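PDB 6Y2K: beta-galactosidase from Marinomonas sp. ef1, which hydrolyses terminal non-reducing beta-D-galactose residues from beta-D-galactosides, acting as a cold-active hexameric glycosidase of family GH42. Local coordinates for residues M1-V5 / L403-P407; L259-S263 / C305-W311; H291-F297 / C439-E444. All coordinates share one frame; numbering follows the deposited sequence.

Contact 1 (M1-V5 / L403-P407); sequences MKLGV and LMSLP
The backbones of M1 and M404 approach where strand 2-6 is about to begin and helix 400-404 is ending, with their CA atoms 5.5 Å apart; the strand then runs off, leaving the contact to M1 and K2. M1 carries most of it. Its chain is extended beyond CG (chi3 -170°) and crosses the side chain of L403 at about a right angle, which sets SD against both methyl branches: M1 SD is 3.6 Å from L403 CD2 and 3.7 Å from L403 CD1. At the end of the chain M1 CE presses on L403 CD2 at 3.4 Å, closer than carbons usually pack, and L403 holds an unstaggered chi1 of -139°. L406 CD1 lies more loosely beside M1 CE, at 4.4 Å.

The second meeting is of a methyl with an amine. A bend at chi3 (-74°) turns M404 CE toward the chain start, 3.3 Å from K2 NZ and 3.7 Å from M1 N. W339 and F342 of helix 333-343 and L392 of helix 377-395 also pack on M1, while R615 hydrogen-bonds the carbonyls of M404 and L406. The arrangement belongs to the N-terminal end of the first strand of a TIM barrel, where short helix 400-404, which comes after the last barrel strand 348-352, packs against the chain start.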
loop_
_atom_site.group_PDB
_atom_site.type_symbol
_atom_site.label_atom_id
_atom_site.label_comp_id
_atom_site.label_asym_id
_atom_site.label_seq_id
_atom_site.Cartn_x
_atom_site.Cartn_y
_atom_site.Cartn_z
ATOM N N MET A 1 -15.636 46.038 -15.553
ATOM C CA MET A 1 -16.206 45.085 -14.556
ATOM C C MET A 1 -17.730 45.083 -14.594
ATOM O O MET A 1 -18.396 45.561 -13.667
ATOM C CB MET A 1 -15.699 45.413 -13.151
ATOM C CG MET A 1 -14.190 45.308 -13.033
ATOM S SD MET A 1 -13.634 45.448 -11.335
ATOM C CE MET A 1 -11.867 45.600 -11.595
ATOM N N LYS A 2 -18.269 44.532 -15.681
ATOM C CA LYS A 2 -19.714 44.488 -15.921
ATOM C C LYS A 2 -20.212 43.053 -16.037
ATOM O O LYS A 2 -19.440 42.154 -16.343
ATOM C CB LYS A 2 -20.041 45.257 -17.190
ATOM C CG LYS A 2 -19.674 46.728 -17.094
ATOM C CD LYS A 2 -20.293 47.524 -18.222
ATOM C CE LYS A 2 -20.101 49.017 -18.009
ATOM N NZ LYS A 2 -18.689 49.434 -18.228
ATOM N N LEU A 3 -21.504 42.856 -15.782
ATOM C CA LEU A 3 -22.124 41.535 -15.830
ATOM C C LEU A 3 -23.049 41.378 -17.034
ATOM O O LEU A 3 -23.650 42.349 -17.511
ATOM C CB LEU A 3 -22.904 41.269 -14.549
ATOM C CG LEU A 3 -22.095 41.268 -13.244
ATOM C CD1 LEU A 3 -23.031 40.935 -12.105
ATOM C CD2 LEU A 3 -20.924 40.292 -13.274
ATOM N N GLY A 4 -23.161 40.137 -17.506
ATOM C CA GLY A 4 -23.982 39.794 -18.656
ATOM C C GLY A 4 -24.691 38.464 -18.483
ATOM O O GLY A 4 -24.442 37.735 -17.520
ATOM N N VAL A 5 -25.567 38.138 -19.425
ATOM C CA VAL A 5 -26.172 36.811 -19.466
ATOM C C VAL A 5 -26.477 36.366 -20.898
ATOM O O VAL A 5 -26.778 37.191 -21.758
ATOM C CB VAL A 5 -27.427 36.746 -18.562
ATOM C CG1 VAL A 5 -28.598 37.508 -19.166
ATOM C CG2 VAL A 5 -27.808 35.303 -18.262
ATOM N N LEU A 403 -12.874 52.193 -13.807
ATOM C CA LEU A 403 -12.645 50.871 -13.194
ATOM C C LEU A 403 -12.227 49.844 -14.250
ATOM O O LEU A 403 -11.224 49.148 -14.093
ATOM C CB LEU A 403 -13.905 50.372 -12.471
ATOM C CG LEU A 403 -13.775 49.682 -11.112
ATOM C CD1 LEU A 403 -15.025 48.856 -10.852
ATOM C CD2 LEU A 403 -12.528 48.831 -10.976
ATOM N N MET A 404 -13.004 49.775 -15.326
ATOM C CA MET A 404 -12.722 48.885 -16.458
ATOM C C MET A 404 -11.374 49.187 -17.119
ATOM O O MET A 404 -10.716 48.276 -17.617
ATOM C CB MET A 404 -13.858 48.983 -17.487
ATOM C CG MET A 404 -13.660 48.193 -18.771
ATOM S SD MET A 404 -15.066 48.372 -19.877
ATOM C CE MET A 404 -16.236 47.342 -19.017
ATOM N N SER A 405 -10.983 50.463 -17.127
ATOM C CA SER A 405 -9.735 50.908 -17.731
ATOM C C SER A 405 -8.477 50.694 -16.879
ATOM O O SER A 405 -7.380 51.002 -17.349
ATOM C CB SER A 405 -9.836 52.395 -18.094
ATOM O OG SER A 405 -10.920 52.611 -18.982
ATOM N N LEU A 406 -8.608 50.185 -15.649
ATOM C CA LEU A 406 -7.427 49.835 -14.843
ATOM C C LEU A 406 -6.462 48.973 -15.658
ATOM O O LEU A 406 -6.909 48.097 -16.409
ATOM C CB LEU A 406 -7.812 49.059 -13.578
ATOM C CG LEU A 406 -8.380 49.826 -12.385
ATOM C CD1 LEU A 406 -8.887 48.834 -11.347
ATOM C CD2 LEU A 406 -7.338 50.764 -11.795
ATOM N N PRO A 407 -5.144 49.212 -15.520
ATOM C CA PRO A 407 -4.195 48.392 -16.272
ATOM C C PRO A 407 -4.286 46.911 -15.893
ATOM O O PRO A 407 -4.656 46.581 -14.765
ATOM C CB PRO A 407 -2.822 48.990 -15.922
ATOM C CG PRO A 407 -3.039 49.863 -14.741
ATOM C CD PRO A 407 -4.479 50.259 -14.722
#

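Contact 2 (L259-S263 / C305-W311); sequences LDVAS and CGNGRLW
V261-S263 and L310-W311 are neighbouring parallel strands of the TIM barrel, the sixth and seventh, joined by a beta-alpha-beta crossover whose last helix is 294-305. Two backbone bonds register them through A262: its N gives to R309 O at 3.1 Å, and W311 N gives to A262 O at 2.9 Å, both nearly straight (166°). L310 CA adds a CA-H...O contact to the same A262 O.

Between helix and strand the chain reverses by a Schellman motif, with N307 as C-prime residue, and a type I' turn from G306 to R309. This brings G306 against A262, whose CB rests 3.4 Å from G306 N.

On the other side of that strand V261 divides its two methyls. CG2 sits over the centre of the R309 guanidinium, 3.5 Å from R309 CZ. Salt bridges to E347 and D238 hold that guanidinium; E347 also takes the hydrogen bond of W311 NE1, so one carboxylate positions both flat groups. With chi1 at 180°, V261 CG1 makes a CH-pi contact, standing 3.5 Å from the centroid of the W311 five-membered ring and only 6° off its normal.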
loop_
_atom_site.group_PDB
_atom_site.type_symbol
_atom_site.label_atom_id
_atom_site.label_comp_id
_atom_site.label_asym_id
_atom_site.label_seq_id
_atom_site.Cartn_x
_atom_site.Cartn_y
_atom_site.Cartn_z
ATOM N N LEU A 259 -11.190 40.795 -35.312
ATOM C CA LEU A 259 -12.228 41.074 -34.335
ATOM C C LEU A 259 -11.762 42.141 -33.349
ATOM O O LEU A 259 -10.574 42.469 -33.283
ATOM C CB LEU A 259 -12.612 39.788 -33.596
ATOM C CG LEU A 259 -13.272 38.701 -34.461
ATOM C CD1 LEU A 259 -13.220 37.358 -33.739
ATOM C CD2 LEU A 259 -14.714 39.050 -34.816
ATOM N N ASP A 260 -12.714 42.687 -32.599
ATOM C CA ASP A 260 -12.436 43.738 -31.615
ATOM C C ASP A 260 -12.182 43.200 -30.215
ATOM O O ASP A 260 -11.469 43.830 -29.435
ATOM C CB ASP A 260 -13.599 44.723 -31.568
ATOM C CG ASP A 260 -13.851 45.371 -32.905
ATOM O OD1 ASP A 260 -12.879 45.875 -33.524
ATOM O OD2 ASP A 260 -15.013 45.351 -33.364
ATOM N N VAL A 261 -12.794 42.060 -29.887
ATOM C CA VAL A 261 -12.764 41.506 -28.538
ATOM C C VAL A 261 -12.583 39.993 -28.635
ATOM O O VAL A 261 -13.145 39.361 -29.533
ATOM C CB VAL A 261 -14.098 41.767 -27.791
ATOM C CG1 VAL A 261 -14.053 41.180 -26.382
ATOM C CG2 VAL A 261 -14.431 43.260 -27.750
ATOM N N ALA A 262 -11.798 39.432 -27.716
ATOM C CA ALA A 262 -11.728 37.986 -27.530
ATOM C C ALA A 262 -12.601 37.653 -26.336
ATOM O O ALA A 262 -12.399 38.198 -25.255
ATOM C CB ALA A 262 -10.300 37.545 -27.273
ATOM N N SER A 263 -13.586 36.786 -26.534
ATOM C CA SER A 263 -14.379 36.276 -25.425
ATOM C C SER A 263 -14.173 34.783 -25.327
ATOM O O SER A 263 -13.745 34.147 -26.292
ATOM C CB SER A 263 -15.863 36.596 -25.587
ATOM O OG SER A 263 -16.470 35.831 -26.601
ATOM N N CYS A 305 -5.118 37.424 -27.449
ATOM C CA CYS A 305 -5.897 37.276 -28.686
ATOM C C CYS A 305 -6.813 38.467 -28.987
ATOM O O CYS A 305 -7.079 38.762 -30.159
ATOM C CB CYS A 305 -6.752 36.002 -28.653
ATOM S SG CYS A 305 -5.806 34.466 -28.634
ATOM N N GLY A 306 -7.307 39.113 -27.933
ATOM C CA GLY A 306 -8.148 40.300 -28.043
ATOM C C GLY A 306 -7.419 41.632 -28.092
ATOM O O GLY A 306 -8.064 42.681 -27.970
ATOM N N ASN A 307 -6.092 41.606 -28.250
ATOM C CA ASN A 307 -5.272 42.813 -28.247
ATOM C C ASN A 307 -5.616 43.721 -27.055
ATOM O O ASN A 307 -5.800 44.933 -27.200
ATOM C CB ASN A 307 -5.409 43.526 -29.601
ATOM C CG ASN A 307 -4.836 42.703 -30.741
ATOM O OD1 ASN A 307 -3.632 42.447 -30.786
ATOM N ND2 ASN A 307 -5.698 42.270 -31.663
ATOM N N GLY A 308 -5.704 43.112 -25.870
ATOM C CA GLY A 308 -6.050 43.825 -24.629
ATOM C C GLY A 308 -7.485 43.673 -24.150
ATOM O O GLY A 308 -7.752 43.799 -22.953
ATOM N N ARG A 309 -8.410 43.391 -25.073
ATOM C CA ARG A 309 -9.842 43.320 -24.764
ATOM C C ARG A 309 -10.360 41.876 -24.585
ATOM O O ARG A 309 -10.384 41.079 -25.539
ATOM C CB ARG A 309 -10.625 44.034 -25.855
ATOM C CG ARG A 309 -10.264 45.512 -25.968
ATOM C CD ARG A 309 -11.290 46.281 -26.781
ATOM N NE ARG A 309 -12.605 46.272 -26.146
ATOM C CZ ARG A 309 -13.752 46.577 -26.759
ATOM N NH1 ARG A 309 -13.776 46.908 -28.051
ATOM N NH2 ARG A 309 -14.892 46.543 -26.079
ATOM N N LEU A 310 -10.776 41.577 -23.353
ATOM C CA LEU A 310 -11.196 40.246 -22.921
ATOM C C LEU A 310 -12.595 40.322 -22.351
ATOM O O LEU A 310 -12.851 41.181 -21.511
ATOM C CB LEU A 310 -10.265 39.759 -21.805
ATOM C CG LEU A 310 -10.635 38.470 -21.050
ATOM C CD1 LEU A 310 -10.524 37.268 -21.977
ATOM C CD2 LEU A 310 -9.753 38.287 -19.826
ATOM N N TRP A 311 -13.480 39.431 -22.807
ATOM C CA TRP A 311 -14.755 39.143 -22.156
ATOM C C TRP A 311 -14.815 37.653 -21.812
ATOM O O TRP A 311 -14.097 36.841 -22.398
ATOM C CB TRP A 311 -15.956 39.428 -23.068
ATOM C CG TRP A 311 -16.179 40.848 -23.525
ATOM C CD1 TRP A 311 -15.507 41.967 -23.145
ATOM C CD2 TRP A 311 -17.184 41.279 -24.445
ATOM N NE1 TRP A 311 -16.011 43.074 -23.786
ATOM C CE2 TRP A 311 -17.050 42.679 -24.588
ATOM C CE3 TRP A 311 -18.180 40.616 -25.169
ATOM C CZ2 TRP A 311 -17.879 43.432 -25.437
ATOM C CZ3 TRP A 311 -19.010 41.368 -26.020
ATOM C CH2 TRP A 311 -18.854 42.765 -26.135
HETATM O O HOH W 1 -7.783 42.751 -33.329
HETATM O O HOH W 2 -9.167 44.869 -29.593
#

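Contact 3 (H291-F297 / C439-E444)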
loop_
_atom_site.group_PDB
_atom_site.type_symbol
_atom_site.label_atom_id
_atom_site.label_comp_id
_atom_site.label_asym_id
_atom_site.label_seq_id
_atom_site.Cartn_x
_atom_site.Cartn_y
_atom_site.Cartn_z
ATOM N N HIS A 291 -9.461 23.846 -11.228
ATOM C CA HIS A 291 -8.052 24.036 -10.917
ATOM C C HIS A 291 -7.785 25.540 -10.806
ATOM O O HIS A 291 -8.379 26.320 -11.558
ATOM C CB HIS A 291 -7.163 23.400 -11.991
ATOM C CG HIS A 291 -5.705 23.441 -11.668
ATOM N ND1 HIS A 291 -4.889 24.489 -12.048
ATOM C CD2 HIS A 291 -4.912 22.561 -11.012
ATOM C CE1 HIS A 291 -3.658 24.254 -11.624
ATOM N NE2 HIS A 291 -3.644 23.091 -10.994
ATOM N N PRO A 292 -6.915 25.963 -9.863
ATOM C CA PRO A 292 -6.676 27.415 -9.662
ATOM C C PRO A 292 -6.238 28.237 -10.885
ATOM O O PRO A 292 -6.428 29.463 -10.894
ATOM C CB PRO A 292 -5.568 27.426 -8.616
ATOM C CG PRO A 292 -5.843 26.207 -7.809
ATOM C CD PRO A 292 -6.231 25.174 -8.821
ATOM N N ASP A 293 -5.672 27.570 -11.897
ATOM C CA ASP A 293 -5.220 28.206 -13.139
ATOM C C ASP A 293 -6.051 27.912 -14.393
ATOM O O ASP A 293 -5.671 28.330 -15.492
ATOM C CB ASP A 293 -3.763 27.815 -13.387
ATOM C CG ASP A 293 -2.888 28.130 -12.208
ATOM O OD1 ASP A 293 -3.031 29.266 -11.665
ATOM O OD2 ASP A 293 -2.095 27.246 -11.791
ATOM N N ALA A 294 -7.184 27.234 -14.239
ATOM C CA ALA A 294 -7.979 26.817 -15.388
ATOM C C ALA A 294 -8.561 28.024 -16.124
ATOM O O ALA A 294 -8.495 28.101 -17.351
ATOM C CB ALA A 294 -9.086 25.868 -14.953
ATOM N N GLY A 295 -9.112 28.966 -15.364
ATOM C CA GLY A 295 -9.612 30.223 -15.924
ATOM C C GLY A 295 -8.471 31.159 -16.273
ATOM O O GLY A 295 -8.388 31.659 -17.393
ATOM N N ALA A 296 -7.599 31.373 -15.288
ATOM C CA ALA A 296 -6.436 32.257 -15.395
ATOM C C ALA A 296 -5.622 32.081 -16.668
ATOM O O ALA A 296 -5.329 33.058 -17.355
ATOM C CB ALA A 296 -5.540 32.076 -14.175
ATOM N N PHE A 297 -5.238 30.841 -16.976
ATOM C CA PHE A 297 -4.471 30.545 -18.184
ATOM C C PHE A 297 -5.157 31.110 -19.428
ATOM O O PHE A 297 -4.524 31.773 -20.247
ATOM C CB PHE A 297 -4.263 29.029 -18.346
ATOM C CG PHE A 297 -3.369 28.667 -19.505
ATOM C CD1 PHE A 297 -1.991 28.593 -19.339
ATOM C CD2 PHE A 297 -3.899 28.428 -20.770
ATOM C CE1 PHE A 297 -1.161 28.282 -20.400
ATOM C CE2 PHE A 297 -3.066 28.109 -21.842
ATOM C CZ PHE A 297 -1.701 28.030 -21.653
ATOM N N CYS A 439 3.117 24.122 -21.267
ATOM C CA CYS A 439 2.827 25.559 -21.123
ATOM C C CYS A 439 2.021 25.829 -19.846
ATOM O O CYS A 439 2.355 26.730 -19.060
ATOM C CB CYS A 439 2.077 26.110 -22.344
ATOM S SG CYS A 439 3.015 26.211 -23.889
ATOM N N TYR A 440 1.000 25.005 -19.621
ATOM C CA TYR A 440 0.131 25.127 -18.451
ATOM C C TYR A 440 0.899 24.916 -17.146
ATOM O O TYR A 440 0.683 25.644 -16.194
ATOM C CB TYR A 440 -1.023 24.120 -18.531
ATOM C CG TYR A 440 -2.124 24.348 -17.528
ATOM C CD1 TYR A 440 -2.085 23.755 -16.265
ATOM C CD2 TYR A 440 -3.223 25.145 -17.841
ATOM C CE1 TYR A 440 -3.104 23.958 -15.347
ATOM C CE2 TYR A 440 -4.251 25.341 -16.930
ATOM C CZ TYR A 440 -4.182 24.753 -15.684
ATOM O OH TYR A 440 -5.205 24.939 -14.787
ATOM N N ARG A 441 1.791 23.926 -17.114
ATOM C CA ARG A 441 2.589 23.650 -15.904
ATOM C C ARG A 441 3.686 24.705 -15.643
ATOM O O ARG A 441 4.003 24.987 -14.479
ATOM C CB ARG A 441 3.174 22.237 -15.944
ATOM C CG ARG A 441 2.127 21.129 -15.955
ATOM C CD ARG A 441 1.258 21.126 -14.707
ATOM N NE ARG A 441 0.157 20.161 -14.785
ATOM C CZ ARG A 441 -0.823 20.056 -13.885
ATOM N NH1 ARG A 441 -0.858 20.839 -12.809
ATOM N NH2 ARG A 441 -1.780 19.151 -14.048
ATOM N N MET A 442 4.236 25.293 -16.704
ATOM C CA MET A 442 5.139 26.450 -16.539
ATOM C C MET A 442 4.345 27.638 -15.974
ATOM O O MET A 442 4.814 28.327 -15.071
ATOM C CB MET A 442 5.833 26.837 -17.851
ATOM C CG MET A 442 6.846 25.807 -18.349
ATOM S SD MET A 442 8.083 26.510 -19.459
ATOM C CE MET A 442 9.245 27.182 -18.276
ATOM N N TYR A 443 3.127 27.828 -16.487
ATOM C CA TYR A 443 2.233 28.888 -16.029
ATOM C C TYR A 443 1.825 28.700 -14.559
ATOM O O TYR A 443 1.830 29.662 -13.787
ATOM C CB TYR A 443 1.003 28.964 -16.941
ATOM C CG TYR A 443 0.010 30.053 -16.590
ATOM C CD1 TYR A 443 0.187 31.367 -17.042
ATOM C CD2 TYR A 443 -1.115 29.766 -15.830
ATOM C CE1 TYR A 443 -0.739 32.360 -16.742
ATOM C CE2 TYR A 443 -2.040 30.747 -15.515
ATOM C CZ TYR A 443 -1.848 32.041 -15.969
ATOM O OH TYR A 443 -2.776 32.994 -15.637
ATOM N N GLU A 444 1.477 27.468 -14.185
ATOM C CA GLU A 444 1.139 27.133 -12.797
ATOM C C GLU A 444 2.256 27.510 -11.821
ATOM O O GLU A 444 1.983 28.071 -10.760
ATOM C CB GLU A 444 0.815 25.642 -12.662
ATOM C CG GLU A 444 0.551 25.164 -11.242
ATOM C CD GLU A 444 0.231 23.680 -11.171
ATOM O OE1 GLU A 444 -0.727 23.306 -10.464
ATOM O OE2 GLU A 444 0.945 22.889 -11.822
#
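H291 reaches across to E444 in a buried histidine-carboxylate hydrogen bond of uneven geometry. NE2 gives to E444 OE1 at 3.0 Å with a bent N-H...O angle of 131°; the oxygen lies in the imidazole plane, yet the ring meets it from above the plane of the carboxylate. The extended chain of E444 (chi2 180°) carries the carboxylate that far. Its other oxygen, OE2, takes a salt bridge from R441 NH1 at 2.9 Å one helical turn back, and R441 also pairs with E282. At the ring's other nitrogen, D293 N donates to H291 ND1 from a position tilted out of the ring plane, which helps fix the ring's rotation.

D293 OD2 lies 4.4 Å from E444 OE1, a like-charge approach probably eased by R447 and R611, which both bridge D293 OD1.

Beside this polar group the rings close up. Y440 comes from the direction opposite to H291 and places its OH 2.8 Å from H291 ND1; the hydroxyl is hydrogen-bonded to Y278. F297 turns an edge onto the face of Y443 in a T-shaped pair, planes 86° apart, with F297 CD1 at 3.7 Å from Y443 CG. Y440 CD2 comes over a face of F297, 3.9 Å from its CG. Y443 OH passes close to A296 and bonds D300.

Together H291, F297, Y440 and Y443 form an aromatic cluster that joins barrel helix 294-305 and the turn before it to helix 435-448 of the trimerisation domain.

In the fold
From the N terminus, the chain starts in contact 1, which closes the longest loop: strand 2-6 meets helix 400-404, 398 residues on, after the whole barrel has been made. Contact 2 is nested inside that loop and closes a short one, joining strands 261-266 and 310-315 of the same closed sheet; its centre is about 13 Å from that of contact 1. Contact 3 begins within the loop of contact 2, at 291-297, and ends beyond both, at 439-444, so it crosses contacts 1 and 2. Helix 294-305 leads through a short turn into strand 310-315, linking contacts 2 and 3 along the chain. Barrel start, barrel wall and trimerisation domain are thereby tied together.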